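Local coordinates for protein beta sliding clamp (Caulobacter crescentus, PDB 5WCE) that probably encircles DNA as a ring-shaped head-to-tail homodimer and tethers DNA polymerases and other proteins to it, making replication processive, at residues A16-L21 against I84-P89; L41-G46 against P71-A76; G46-F51 against E63-I68; D57-D62 against A244-V249; R135-T140 against G224-L229. All blocks are in the same frame, centred on the assembly; numbering follows the deposited sequence. Where two conformers were deposited one is given.

Contact 1 of 5, residues A16-L21 against I84-P89; sequences ALLKAL and IVRKLP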
# COMPACT_ATOMS: atom_id res chain seq x y z
N ALA A 16 7.57 5.19 26.51
CA ALA A 16 7.31 3.89 27.16
C ALA A 16 5.90 3.37 26.94
O ALA A 16 5.66 2.16 26.73
CB ALA A 16 7.58 4.00 28.66
N LEU A 17 4.95 4.28 27.04
CA LEU A 17 3.55 3.94 26.86
C LEU A 17 3.31 3.50 25.43
O LEU A 17 2.65 2.49 25.18
CB LEU A 17 2.67 5.18 27.18
CG LEU A 17 1.17 5.02 27.03
CD1 LEU A 17 0.62 3.81 27.74
CD2 LEU A 17 0.48 6.32 27.50
N LEU A 18 3.88 4.25 24.50
CA LEU A 18 3.74 3.96 23.08
C LEU A 18 4.35 2.64 22.70
O LEU A 18 3.74 1.91 21.93
CB LEU A 18 4.36 5.07 22.23
CG LEU A 18 4.19 5.06 20.73
CD1 LEU A 18 2.72 5.12 20.36
CD2 LEU A 18 4.90 6.28 20.15
N LYS A 19 5.51 2.33 23.27
CA LYS A 19 6.22 1.08 22.95
C LYS A 19 5.38 -0.13 23.35
O LYS A 19 5.18 -1.08 22.55
CB LYS A 19 7.60 1.08 23.61
CG LYS A 19 8.41 -0.21 23.45
CD LYS A 19 9.83 -0.04 24.00
CE LYS A 19 10.34 -1.27 24.73
NZ LYS A 19 11.82 -1.10 24.89
N ALA A 20 4.85 -0.08 24.57
CA ALA A 20 3.95 -1.14 25.06
C ALA A 20 2.65 -1.30 24.29
O ALA A 20 2.23 -2.43 23.94
CB ALA A 20 3.68 -0.96 26.54
N LEU A 21 1.98 -0.17 24.06
CA LEU A 21 0.76 -0.15 23.30
C LEU A 21 0.97 -0.72 21.89
O LEU A 21 0.17 -1.55 21.43
CB LEU A 21 0.18 1.25 23.19
CG LEU A 21 -0.44 1.84 24.46
CD1 LEU A 21 -0.79 3.32 24.29
CD2 LEU A 21 -1.66 1.10 24.91
N ILE A 84 -4.05 7.91 20.08
CA ILE A 84 -3.94 9.12 20.90
C ILE A 84 -2.47 9.32 21.32
O ILE A 84 -1.89 10.39 21.17
CB ILE A 84 -4.84 9.04 22.16
CG1 ILE A 84 -6.33 9.19 21.80
CG2 ILE A 84 -4.47 10.11 23.21
CD1 ILE A 84 -7.26 8.77 22.91
N VAL A 85 -1.89 8.27 21.85
CA VAL A 85 -0.55 8.41 22.41
C VAL A 85 0.48 8.72 21.31
O VAL A 85 1.35 9.56 21.50
CB VAL A 85 -0.13 7.18 23.27
CG1 VAL A 85 1.30 7.33 23.75
CG2 VAL A 85 -1.11 7.02 24.45
N ARG A 86 0.34 8.06 20.19
CA ARG A 86 1.16 8.30 19.02
C ARG A 86 1.17 9.79 18.63
O ARG A 86 2.18 10.33 18.25
CB ARG A 86 0.68 7.45 17.84
CG ARG A 86 1.73 7.27 16.75
CD ARG A 86 1.21 6.47 15.56
NE ARG A 86 0.01 7.07 14.99
CZ ARG A 86 -0.07 8.23 14.31
NH1 ARG A 86 1.01 9.02 14.11
NH2 ARG A 86 -1.24 8.64 13.84
N LYS A 87 0.03 10.46 18.74
CA LYS A 87 -0.09 11.82 18.31
C LYS A 87 0.29 12.82 19.39
O LYS A 87 0.36 14.00 19.10
CB LYS A 87 -1.52 12.10 17.86
CG LYS A 87 -1.93 11.26 16.68
CD LYS A 87 -3.40 11.50 16.33
CE LYS A 87 -3.92 10.51 15.27
NZ LYS A 87 -5.34 10.91 14.96
N LEU A 88 0.53 12.36 20.62
CA LEU A 88 0.97 13.27 21.66
C LEU A 88 2.38 13.81 21.36
O LEU A 88 3.14 13.17 20.69
CB LEU A 88 0.91 12.62 23.06
CG LEU A 88 -0.46 12.23 23.62
CD1 LEU A 88 -0.38 11.38 24.88
CD2 LEU A 88 -1.28 13.47 23.86
N PRO A 89 2.71 15.03 21.84
CA PRO A 89 4.06 15.56 21.54
C PRO A 89 5.18 14.65 22.06
O PRO A 89 5.03 14.03 23.11
CB PRO A 89 4.11 16.87 22.29
CG PRO A 89 2.75 17.11 22.83
CD PRO A 89 2.00 15.84 22.82
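Val85 is the hub on one side of this helix pair, and three leucines of residues 16-21 converge on it or on its neighbour. Its CG2 is the tighter branch, 3.5 Å from Leu17 CD2 and 3.7 Å from Leu21 CD1, and both leucine side chains cross the valine at about a right angle. The other branch, CG1, lies 4.0 Å from Leu17 CG and 4.1 Å from Leu18 CB. Leu18 works differently: with CG anti to the backbone N (chi1 -173°), its CD1 passes Val85 and settles beside the Arg86 backbone, 3.8 Å from Arg86 N and 4.0 Å from Arg86 CB. The contact across the segments is thus apolar. The arginine chain bends at chi3 and its end turns away, to a salt bridge with Glu83. One shell further out, Phe51 of strand 48-54 packs on Leu17, Ala20 and Leu21, Val94 touches Leu17, and Tyr82 touches Leu18 and Leu21. At the far end of helix 78-87, Lys87 forms a salt bridge with Asp281 of the second subunit. Helices 14-25 and 78-87, meeting through Leu17, Leu18, Leu21 and Val85, are characteristic of the sliding-ring processivity-factor domain, here the N-terminal one.

Contact 2 of 5, residues L41-G46 against P71-A76; sequences LLSAEG and PGQITA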
# COMPACT_ATOMS: atom_id res chain seq x y z
N LEU A 41 -6.35 -4.55 28.54
CA LEU A 41 -6.32 -4.62 30.01
C LEU A 41 -5.07 -3.90 30.52
O LEU A 41 -3.92 -4.29 30.21
CB LEU A 41 -6.28 -6.08 30.46
CG LEU A 41 -6.14 -6.30 31.98
CD1 LEU A 41 -7.35 -5.76 32.73
CD2 LEU A 41 -5.91 -7.78 32.23
N LEU A 42 -5.28 -2.81 31.28
CA LEU A 42 -4.24 -1.99 31.88
C LEU A 42 -4.20 -2.38 33.36
O LEU A 42 -5.22 -2.34 34.04
CB LEU A 42 -4.55 -0.51 31.71
CG LEU A 42 -4.60 0.00 30.27
CD1 LEU A 42 -5.07 1.46 30.29
CD2 LEU A 42 -3.24 -0.05 29.61
N SER A 43 -3.04 -2.79 33.84
CA SER A 43 -2.94 -3.21 35.21
C SER A 43 -1.74 -2.50 35.86
O SER A 43 -0.59 -2.76 35.51
CB SER A 43 -2.86 -4.74 35.24
OG SER A 43 -2.65 -5.16 36.58
N ALA A 44 -2.02 -1.56 36.78
CA ALA A 44 -0.97 -0.77 37.41
C ALA A 44 -0.68 -1.27 38.82
O ALA A 44 -1.60 -1.37 39.64
CB ALA A 44 -1.36 0.69 37.47
N GLU A 45 0.58 -1.48 39.12
CA GLU A 45 0.99 -2.01 40.41
C GLU A 45 2.49 -1.81 40.55
O GLU A 45 3.22 -2.05 39.62
CB GLU A 45 0.64 -3.50 40.49
CG GLU A 45 0.65 -4.07 41.89
CD GLU A 45 0.58 -5.60 41.89
OE1 GLU A 45 0.22 -6.21 40.86
OE2 GLU A 45 0.93 -6.21 42.92
N GLY A 46 2.93 -1.36 41.72
CA GLY A 46 4.36 -1.17 42.00
C GLY A 46 4.94 -0.02 41.19
O GLY A 46 4.59 1.15 41.40
N PRO A 71 -2.69 1.99 42.53
CA PRO A 71 -2.75 0.80 41.69
C PRO A 71 -4.17 0.44 41.33
O PRO A 71 -5.13 0.83 42.02
CB PRO A 71 -2.16 -0.30 42.59
CG PRO A 71 -2.46 0.16 44.00
CD PRO A 71 -2.55 1.66 43.98
N GLY A 72 -4.32 -0.30 40.25
CA GLY A 72 -5.62 -0.79 39.85
C GLY A 72 -5.59 -1.30 38.43
O GLY A 72 -4.53 -1.28 37.79
N GLN A 73 -6.77 -1.73 37.98
CA GLN A 73 -6.94 -2.37 36.66
C GLN A 73 -8.16 -1.85 35.94
O GLN A 73 -9.24 -1.74 36.54
CB GLN A 73 -7.17 -3.88 36.77
CG GLN A 73 -6.04 -4.71 37.31
CD GLN A 73 -6.36 -6.18 37.16
OE1 GLN A 73 -5.66 -6.91 36.44
NE2 GLN A 73 -7.44 -6.62 37.81
N ILE A 74 -8.03 -1.59 34.66
CA ILE A 74 -9.18 -1.21 33.85
C ILE A 74 -8.96 -1.70 32.43
O ILE A 74 -7.84 -2.10 32.11
CB ILE A 74 -9.32 0.31 33.79
CG1 ILE A 74 -8.07 0.91 33.13
CG2 ILE A 74 -9.62 0.91 35.15
CD1 ILE A 74 -7.99 2.40 33.14
N THR A 75 -10.00 -1.65 31.61
CA THR A 75 -9.82 -1.94 30.19
C THR A 75 -10.27 -0.75 29.37
O THR A 75 -11.23 -0.02 29.75
CB THR A 75 -10.52 -3.22 29.68
OG1 THR A 75 -11.91 -2.99 29.46
CG2 THR A 75 -10.30 -4.37 30.67
N ALA A 76 -9.57 -0.54 28.26
CA ALA A 76 -9.85 0.63 27.43
C ALA A 76 -9.53 0.32 25.96
O ALA A 76 -8.70 -0.56 25.69
CB ALA A 76 -9.01 1.81 27.95
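Leu42 and Ile74 face each other as a hydrogen-bonded antiparallel pair, and Ala44 with Gly72 repeats the pattern two residues on, between strands whose short segments run at 160°. Four backbone bonds make up this ladder. Leu42 N to Ile74 O (2.8 Å) and Ala44 N to Gly72 O (2.7 Å) are the shorter two; the returns, Ile74 N to Leu42 O and Gly72 N to Ala44 O, are each 3.0 Å. Weaker CA-H...O contacts fill in between them, the nearer from Gln73 CA to Leu42 O at 3.1 Å. Past the last bridge, Pro71 CB sits against Ala44 O.

Apolar contacts divide over the two faces. On the face of Leu42, Ala44 and Ile74, Leu42 CB lies 4.1 Å from Ile74 CG1. On the other face Leu41 CD1 reaches Thr75 CG2 at 3.9 Å, the two side chains meeting at a slant.

Side-chain polarity contributes little across the pair. Ser43 OG and Gln73 OE1 are joined by a weak hydrogen bond of 3.5 Å, on the face that also carries Thr75, whose hydroxyl is engaged by Leu119 and Asn39. The chemistry therefore implies that the main chain holds this outermost strand, 72-77, to the sheet, while side chains sort it into a buried apolar face, where Phe98 and Leu105 also touch Ile74, and a face that is polar around Ser43 and Gln73.

Contact 3 of 5, residues G46-F51 against E63-I68; sequences GDRLSF and EGFAQI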
# COMPACT_ATOMS: atom_id res chain seq x y z
N GLY A 46 2.93 -1.36 41.72
CA GLY A 46 4.36 -1.17 42.00
C GLY A 46 4.94 -0.02 41.19
O GLY A 46 4.59 1.15 41.40
N ASP A 47 5.83 -0.37 40.28
CA ASP A 47 6.50 0.55 39.39
C ASP A 47 6.22 0.21 37.92
O ASP A 47 6.91 0.70 37.04
CB ASP A 47 7.99 0.46 39.62
CG ASP A 47 8.36 0.93 41.04
OD1 ASP A 47 7.97 2.02 41.45
OD2 ASP A 47 8.99 0.16 41.78
N ARG A 48 5.23 -0.64 37.70
CA ARG A 48 4.90 -1.13 36.35
C ARG A 48 3.41 -0.99 35.97
O ARG A 48 2.51 -1.28 36.75
CB ARG A 48 5.32 -2.59 36.23
CG ARG A 48 6.79 -2.76 36.10
CD ARG A 48 7.33 -2.42 34.73
NE ARG A 48 8.39 -3.34 34.28
CZ ARG A 48 9.15 -3.13 33.20
NH1 ARG A 48 8.99 -2.07 32.45
NH2 ARG A 48 10.07 -4.02 32.83
N LEU A 49 3.21 -0.58 34.71
CA LEU A 49 1.94 -0.70 34.04
C LEU A 49 2.04 -1.91 33.11
O LEU A 49 2.93 -1.95 32.24
CB LEU A 49 1.66 0.57 33.23
CG LEU A 49 0.32 0.66 32.49
CD1 LEU A 49 -0.83 0.34 33.41
CD2 LEU A 49 0.16 2.02 31.87
N SER A 50 1.17 -2.89 33.33
CA SER A 50 1.05 -4.08 32.48
C SER A 50 -0.06 -3.88 31.48
O SER A 50 -1.04 -3.15 31.74
CB SER A 50 0.81 -5.34 33.30
OG SER A 50 1.91 -5.56 34.16
N PHE A 51 0.11 -4.52 30.32
CA PHE A 51 -0.75 -4.30 29.14
C PHE A 51 -1.04 -5.67 28.63
O PHE A 51 -0.09 -6.49 28.57
CB PHE A 51 -0.01 -3.55 28.06
CG PHE A 51 0.41 -2.15 28.42
CD1 PHE A 51 1.60 -1.92 29.13
CD2 PHE A 51 -0.30 -1.09 27.96
CE1 PHE A 51 2.03 -0.62 29.40
CE2 PHE A 51 0.12 0.21 28.22
CZ PHE A 51 1.27 0.44 28.95
N GLU A 63 4.95 -4.81 29.46
CA GLU A 63 5.05 -4.01 30.67
C GLU A 63 5.92 -2.81 30.40
O GLU A 63 6.84 -2.87 29.60
CB GLU A 63 5.54 -4.82 31.87
CG GLU A 63 6.91 -5.41 31.73
CD GLU A 63 7.50 -5.99 33.02
OE1 GLU A 63 6.76 -6.33 33.98
OE2 GLU A 63 8.75 -6.04 33.08
N GLY A 64 5.59 -1.70 31.04
CA GLY A 64 6.44 -0.51 31.01
C GLY A 64 6.59 0.08 32.40
O GLY A 64 5.71 -0.11 33.24
N PHE A 65 7.68 0.81 32.62
CA PHE A 65 7.87 1.52 33.90
C PHE A 65 6.92 2.70 33.95
O PHE A 65 6.68 3.35 32.91
CB PHE A 65 9.30 2.00 34.01
CG PHE A 65 10.30 0.88 34.11
CD1 PHE A 65 10.25 -0.02 35.19
CD2 PHE A 65 11.25 0.72 33.12
CE1 PHE A 65 11.18 -1.06 35.27
CE2 PHE A 65 12.17 -0.34 33.20
CZ PHE A 65 12.12 -1.21 34.27
N ALA A 66 6.36 2.94 35.14
CA ALA A 66 5.45 4.06 35.36
C ALA A 66 5.51 4.46 36.82
O ALA A 66 5.84 3.64 37.70
CB ALA A 66 4.04 3.68 35.01
N GLN A 67 5.15 5.71 37.08
CA GLN A 67 4.97 6.19 38.43
C GLN A 67 3.51 5.99 38.86
O GLN A 67 2.58 6.71 38.37
CB GLN A 67 5.37 7.65 38.50
CG GLN A 67 5.41 8.17 39.92
CD GLN A 67 4.92 9.59 39.97
OE1 GLN A 67 5.73 10.53 40.00
NE2 GLN A 67 3.59 9.76 39.92
N ILE A 68 3.29 5.04 39.77
CA ILE A 68 1.97 4.59 40.14
C ILE A 68 1.58 5.26 41.46
O ILE A 68 2.18 4.99 42.49
CB ILE A 68 1.88 3.06 40.30
CG1 ILE A 68 2.42 2.28 39.05
CG2 ILE A 68 0.45 2.64 40.59
CD1 ILE A 68 1.84 2.70 37.76
O HOH W 1 5.52 3.77 41.20
O HOH W 2 3.37 2.42 43.65
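Arg48 and Phe65 lie flat on each other: the guanidinium and the ring have centres 3.8 Å apart and planes only 7° from parallel, which meets the geometry of a stacked cation-pi pair. NH1 and CZ hang over the ring, and Phe65 CE1 in turn stands over the middle of the guanidinium. The opposite face of that group is taken by Glu63, whose CG and CD lie above it. Its carboxylate is turned 47° against the guanidinium and forms a salt bridge through OE2 to NH2; the modelled 2.4 Å between Glu63 OE2 and Arg48 NH2 is doubtfully short, so its exact value carries no weight. The arginine is therefore sandwiched between an acid and an aromatic ring, with the Gly64 carbonyl carbon and Phe65 N at its edge. A bend at chi2 (-76°) folds the chain back across the neighbouring strand, bringing CD to 3.2 Å from Gly64 O.

Between the backbones, Leu49 and Gly64 exchange two hydrogen bonds of 2.9 Å each (Leu49 N to Gly64 O, Gly64 N to Leu49 O). Ala66 N adds a third to Asp47 O (3.0 Å), approaching from above the carbonyl plane. Further on, two waters donate to Gly46 O; one accepts from Ile68 N and the other donates to Ile68 O, bridging the backbones where they diverge.

The contact ties the hairpin of strands 48-54 and 58-65. Phe51, its ring edge toward Glu63 CA and Gly64 N, packs against helix 14-25, while Leu49, Ala66 and Ile68 meet strand 9-13; strand 39-45 flanks the other side of strand 48-54.

Contact 4 of 5, residues D57-D62 against A244-V249; sequences DMEIID and ALTSKV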
# COMPACT_ATOMS: atom_id res chain seq x y z
N ASP A 57 -7.57 -16.58 20.69
CA ASP A 57 -6.58 -17.60 20.33
C ASP A 57 -5.23 -17.34 20.95
O ASP A 57 -4.52 -18.26 21.37
CB ASP A 57 -6.45 -17.71 18.81
CG ASP A 57 -7.72 -18.25 18.17
OD1 ASP A 57 -8.37 -19.16 18.73
OD2 ASP A 57 -8.10 -17.72 17.12
N MET A 58 -4.86 -16.06 21.02
CA MET A 58 -3.60 -15.66 21.56
C MET A 58 -3.71 -14.37 22.37
O MET A 58 -4.69 -13.61 22.21
CB MET A 58 -2.59 -15.49 20.48
CG MET A 58 -2.77 -14.22 19.64
SD MET A 58 -1.83 -14.21 18.09
CE MET A 58 -2.99 -15.29 17.26
N GLU A 59 -2.73 -14.21 23.25
CA GLU A 59 -2.67 -13.06 24.15
C GLU A 59 -1.30 -12.47 24.05
O GLU A 59 -0.29 -13.21 24.16
CB GLU A 59 -2.93 -13.50 25.59
CG GLU A 59 -2.82 -12.38 26.63
CD GLU A 59 -2.75 -12.95 28.03
OE1 GLU A 59 -3.76 -12.87 28.70
OE2 GLU A 59 -1.71 -13.55 28.37
N ILE A 60 -1.21 -11.16 23.90
CA ILE A 60 0.07 -10.48 24.01
C ILE A 60 0.04 -9.68 25.29
O ILE A 60 -0.98 -8.98 25.54
CB ILE A 60 0.36 -9.54 22.83
CG1 ILE A 60 0.20 -10.25 21.47
CG2 ILE A 60 1.73 -8.97 22.96
CD1 ILE A 60 0.45 -9.37 20.23
N ILE A 61 1.12 -9.76 26.06
CA ILE A 61 1.30 -8.96 27.30
C ILE A 61 2.58 -8.16 27.16
O ILE A 61 3.54 -8.58 26.45
CB ILE A 61 1.31 -9.85 28.57
CG1 ILE A 61 0.01 -10.69 28.67
CG2 ILE A 61 1.39 -9.03 29.87
CD1 ILE A 61 -0.13 -11.50 29.94
N ASP A 62 2.63 -7.00 27.82
CA ASP A 62 3.83 -6.21 27.85
C ASP A 62 3.81 -5.35 29.10
O ASP A 62 2.78 -5.30 29.82
CB ASP A 62 3.99 -5.41 26.55
CG ASP A 62 5.45 -4.90 26.29
OD1 ASP A 62 6.41 -5.22 27.01
OD2 ASP A 62 5.61 -4.08 25.38
N ALA A 244 5.38 -10.79 26.02
CA ALA A 244 5.18 -12.28 25.89
C ALA A 244 3.95 -12.57 25.05
O ALA A 244 2.96 -11.79 25.05
CB ALA A 244 5.05 -12.92 27.25
N LEU A 245 3.97 -13.62 24.27
CA LEU A 245 2.84 -14.00 23.44
C LEU A 245 2.49 -15.43 23.83
O LEU A 245 3.35 -16.32 23.73
CB LEU A 245 3.25 -13.89 21.98
CG LEU A 245 2.26 -14.12 20.86
CD1 LEU A 245 3.05 -14.35 19.55
CD2 LEU A 245 1.37 -15.30 21.01
N THR A 246 1.29 -15.65 24.36
CA THR A 246 0.82 -16.99 24.71
C THR A 246 -0.30 -17.35 23.75
O THR A 246 -1.21 -16.53 23.52
CB THR A 246 0.33 -17.04 26.17
OG1 THR A 246 1.30 -16.47 27.05
CG2 THR A 246 0.02 -18.44 26.57
N SER A 247 -0.27 -18.55 23.17
CA SER A 247 -1.26 -18.94 22.14
C SER A 247 -1.73 -20.36 22.29
O SER A 247 -0.94 -21.28 22.65
CB SER A 247 -0.65 -18.74 20.72
OG SER A 247 -1.53 -19.21 19.69
N LYS A 248 -3.01 -20.57 21.97
CA LYS A 248 -3.49 -21.93 21.67
C LYS A 248 -2.73 -22.48 20.45
O LYS A 248 -2.17 -21.72 19.65
CB LYS A 248 -4.97 -21.95 21.33
CG LYS A 248 -5.88 -21.55 22.49
CD LYS A 248 -7.30 -21.39 22.00
CE LYS A 248 -8.16 -20.89 23.15
NZ LYS A 248 -9.56 -20.67 22.71
N VAL A 249 -2.77 -23.81 20.33
CA VAL A 249 -2.17 -24.51 19.19
C VAL A 249 -3.30 -25.18 18.44
O VAL A 249 -4.37 -25.34 18.98
CB VAL A 249 -1.07 -25.53 19.60
CG1 VAL A 249 0.12 -24.81 20.27
CG2 VAL A 249 -1.60 -26.62 20.43
O HOH W 3 0.58 -13.86 27.08
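The Glu59 carboxylate reaches Thr246 through a bridging water: this water donates to Glu59 OE2 (2.6 Å) and also to Glu59 O, and accepts from Thr246 OG1 (2.7 Å). The Asp57 carboxylate has only a loose neighbour in Lys248, whose chain crosses it at about a right angle; Asp57 OD1 is 4.1 Å from Lys248 CD and 4.4 Å from NZ, beyond a salt bridge. The remaining flat groups are peptides joined edge to edge. Thr246 N meets Glu59 O, and Ile61 N meets Ala244 O, both at 2.9 Å. Three further bonds, Glu59 N to Thr246 O, Ala244 N to Ile61 O and Lys248 N to Asp57 O, complete a regular antiparallel ladder at 170°. Glu59 O consequently takes two donors, Thr246 N and the water.

On the face of Met58, Ile60, Leu245 and Ser247 the contacts are apolar: Met58 CB lies 4.0 Å from Leu245 CD2 and 3.8 Å from Ser247 CB. Ser247 OG donates to Lys248 O, on a lone pair, and is also hydrogen-bonded to Thr212 OG1.

Strands 58-65 and 243-248 belong to the N-terminal and central domain families, so this ladder fuses their sheets into one. Helix 210-220 packs on Met58, Ile60 and Leu245, and helix 14-25 on Ile60 and Asp62, while strand 235-240 lies beyond residues 244-248.

Contact 5 of 5, residues R135-T140 against G224-L229; sequences RIAVDT and GETVDL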
# COMPACT_ATOMS: atom_id res chain seq x y z
N ARG A 135 11.06 -22.78 30.40
CA ARG A 135 11.61 -21.91 29.37
C ARG A 135 12.79 -22.57 28.66
O ARG A 135 13.69 -23.10 29.29
CB ARG A 135 12.03 -20.57 29.96
CG ARG A 135 10.83 -19.71 30.32
CD ARG A 135 11.26 -18.51 31.15
NE ARG A 135 10.08 -17.74 31.51
CZ ARG A 135 9.20 -18.10 32.45
NH1 ARG A 135 9.37 -19.21 33.20
NH2 ARG A 135 8.15 -17.32 32.67
N ILE A 136 12.74 -22.52 27.34
CA ILE A 136 13.79 -22.99 26.46
C ILE A 136 14.32 -21.77 25.70
O ILE A 136 13.61 -21.18 24.90
CB ILE A 136 13.21 -23.99 25.46
CG1 ILE A 136 12.64 -25.21 26.19
CG2 ILE A 136 14.25 -24.38 24.44
CD1 ILE A 136 11.67 -26.04 25.39
N ALA A 137 15.57 -21.39 25.93
CA ALA A 137 16.19 -20.25 25.23
C ALA A 137 16.56 -20.65 23.81
O ALA A 137 17.22 -21.67 23.61
CB ALA A 137 17.41 -19.75 25.96
N VAL A 138 16.03 -19.89 22.85
CA VAL A 138 16.27 -20.09 21.44
C VAL A 138 16.92 -18.86 20.89
O VAL A 138 16.40 -17.75 21.02
CB VAL A 138 14.98 -20.41 20.64
CG1 VAL A 138 15.34 -20.79 19.21
CG2 VAL A 138 14.20 -21.53 21.34
N ASP A 139 18.06 -19.05 20.22
CA ASP A 139 18.66 -17.93 19.51
C ASP A 139 17.67 -17.23 18.58
O ASP A 139 17.00 -17.87 17.74
CB ASP A 139 19.91 -18.41 18.74
CG ASP A 139 20.58 -17.29 18.04
OD1 ASP A 139 20.15 -16.86 16.94
OD2 ASP A 139 21.53 -16.79 18.61
N THR A 140 17.57 -15.91 18.69
CA THR A 140 16.53 -15.15 18.03
C THR A 140 16.66 -15.17 16.52
O THR A 140 15.66 -15.28 15.80
CB THR A 140 16.53 -13.67 18.52
OG1 THR A 140 16.26 -13.62 19.94
CG2 THR A 140 15.49 -12.87 17.81
N GLY A 224 15.82 -9.44 21.98
CA GLY A 224 17.24 -9.54 22.32
C GLY A 224 17.94 -10.72 21.65
O GLY A 224 17.49 -11.19 20.60
N GLU A 225 18.99 -11.23 22.27
CA GLU A 225 19.78 -12.32 21.65
C GLU A 225 19.01 -13.64 21.56
O GLU A 225 19.22 -14.45 20.63
CB GLU A 225 21.09 -12.59 22.43
CG GLU A 225 22.17 -11.50 22.33
CD GLU A 225 22.80 -11.40 20.94
OE1 GLU A 225 23.84 -12.06 20.67
OE2 GLU A 225 22.24 -10.65 20.11
N THR A 226 18.16 -13.88 22.56
CA THR A 226 17.36 -15.08 22.61
C THR A 226 15.90 -14.75 22.89
O THR A 226 15.55 -13.67 23.36
CB THR A 226 17.87 -16.11 23.63
OG1 THR A 226 17.78 -15.59 24.94
CG2 THR A 226 19.32 -16.50 23.39
N VAL A 227 15.05 -15.69 22.49
CA VAL A 227 13.61 -15.71 22.78
C VAL A 227 13.40 -16.99 23.60
O VAL A 227 13.93 -18.07 23.24
CB VAL A 227 12.78 -15.75 21.49
CG1 VAL A 227 11.29 -16.01 21.75
CG2 VAL A 227 12.99 -14.48 20.71
N ASP A 228 12.68 -16.85 24.71
CA ASP A 228 12.26 -18.00 25.48
C ASP A 228 10.97 -18.67 24.90
O ASP A 228 9.96 -17.99 24.62
CB ASP A 228 12.10 -17.62 26.96
CG ASP A 228 13.45 -17.57 27.69
OD1 ASP A 228 14.50 -17.85 27.09
OD2 ASP A 228 13.47 -17.31 28.88
N LEU A 229 11.02 -20.00 24.72
CA LEU A 229 9.92 -20.75 24.19
C LEU A 229 9.45 -21.74 25.25
O LEU A 229 10.25 -22.41 25.96
CB LEU A 229 10.36 -21.49 22.91
CG LEU A 229 9.36 -22.41 22.23
CD1 LEU A 229 8.20 -21.64 21.64
CD2 LEU A 229 10.07 -23.14 21.10
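Thr140 leaves its backbone toward residues 224-229, and every atom beyond CA finds a partner there. CB sits 3.4 Å from Gly224 O and 3.5 Å from Glu225 O. With OG1 anti to the carbonyl carbon (chi1 -61°), the hydroxyl donates to Gly224 O at 2.8 Å, from above the carbonyl plane, and touches Val227 CG2 at 3.5 Å. The methyl, CG2, lies 3.8 Å from Gly224 O and 4.2 Å from Val227 CG2, the two side chains crossing at about a right angle. Thr140 N also donates, to Glu225 O at 2.9 Å.

Before this corner an antiparallel ladder pairs Ile136 with Leu229 and Val138 with Val227 through four backbone bonds. Val138 CG2 meets Leu229 CB on the buried side, where Phe238 also touches Leu229. On the other face Asp228 OD2 lies 3.4 Å from Arg135 CD, though the arginine's NE is salt-bridged to Glu239.

Asp139 is the N-cap of helix 140-148 and bonds Glu142 N through OD1. The chemistry implies that the first turn, whose amides lack acceptors within the helix, is capped internally by Asp139, while Thr140 N and OG1 tie it to Glu225 O and Gly224 O, just before strand 226-231.

Overall arrangement
From the N terminus, helix 14-25 opens contact 1, which closes at residues 84-89. Contact 2 lies within that span, and contact 3, sharing Gly46 with it, lies within contact 2. These three knit the N-terminal domain, with Phe51 of contact 3 packing on contact 1. Contact 4 opens inside the same region, at 57-62, but closes only at 244-249; it therefore crosses the first three and carries the sheet into the central domain. Contact 5 follows contacts 1 to 3 in series and falls within the loop of contact 4. Contacts 2 to 5 all reach one eight-stranded sheet, contacts 2 and 5 at its outermost strands, contact 3 also running on into strand 67-70 of the neighbouring sheet.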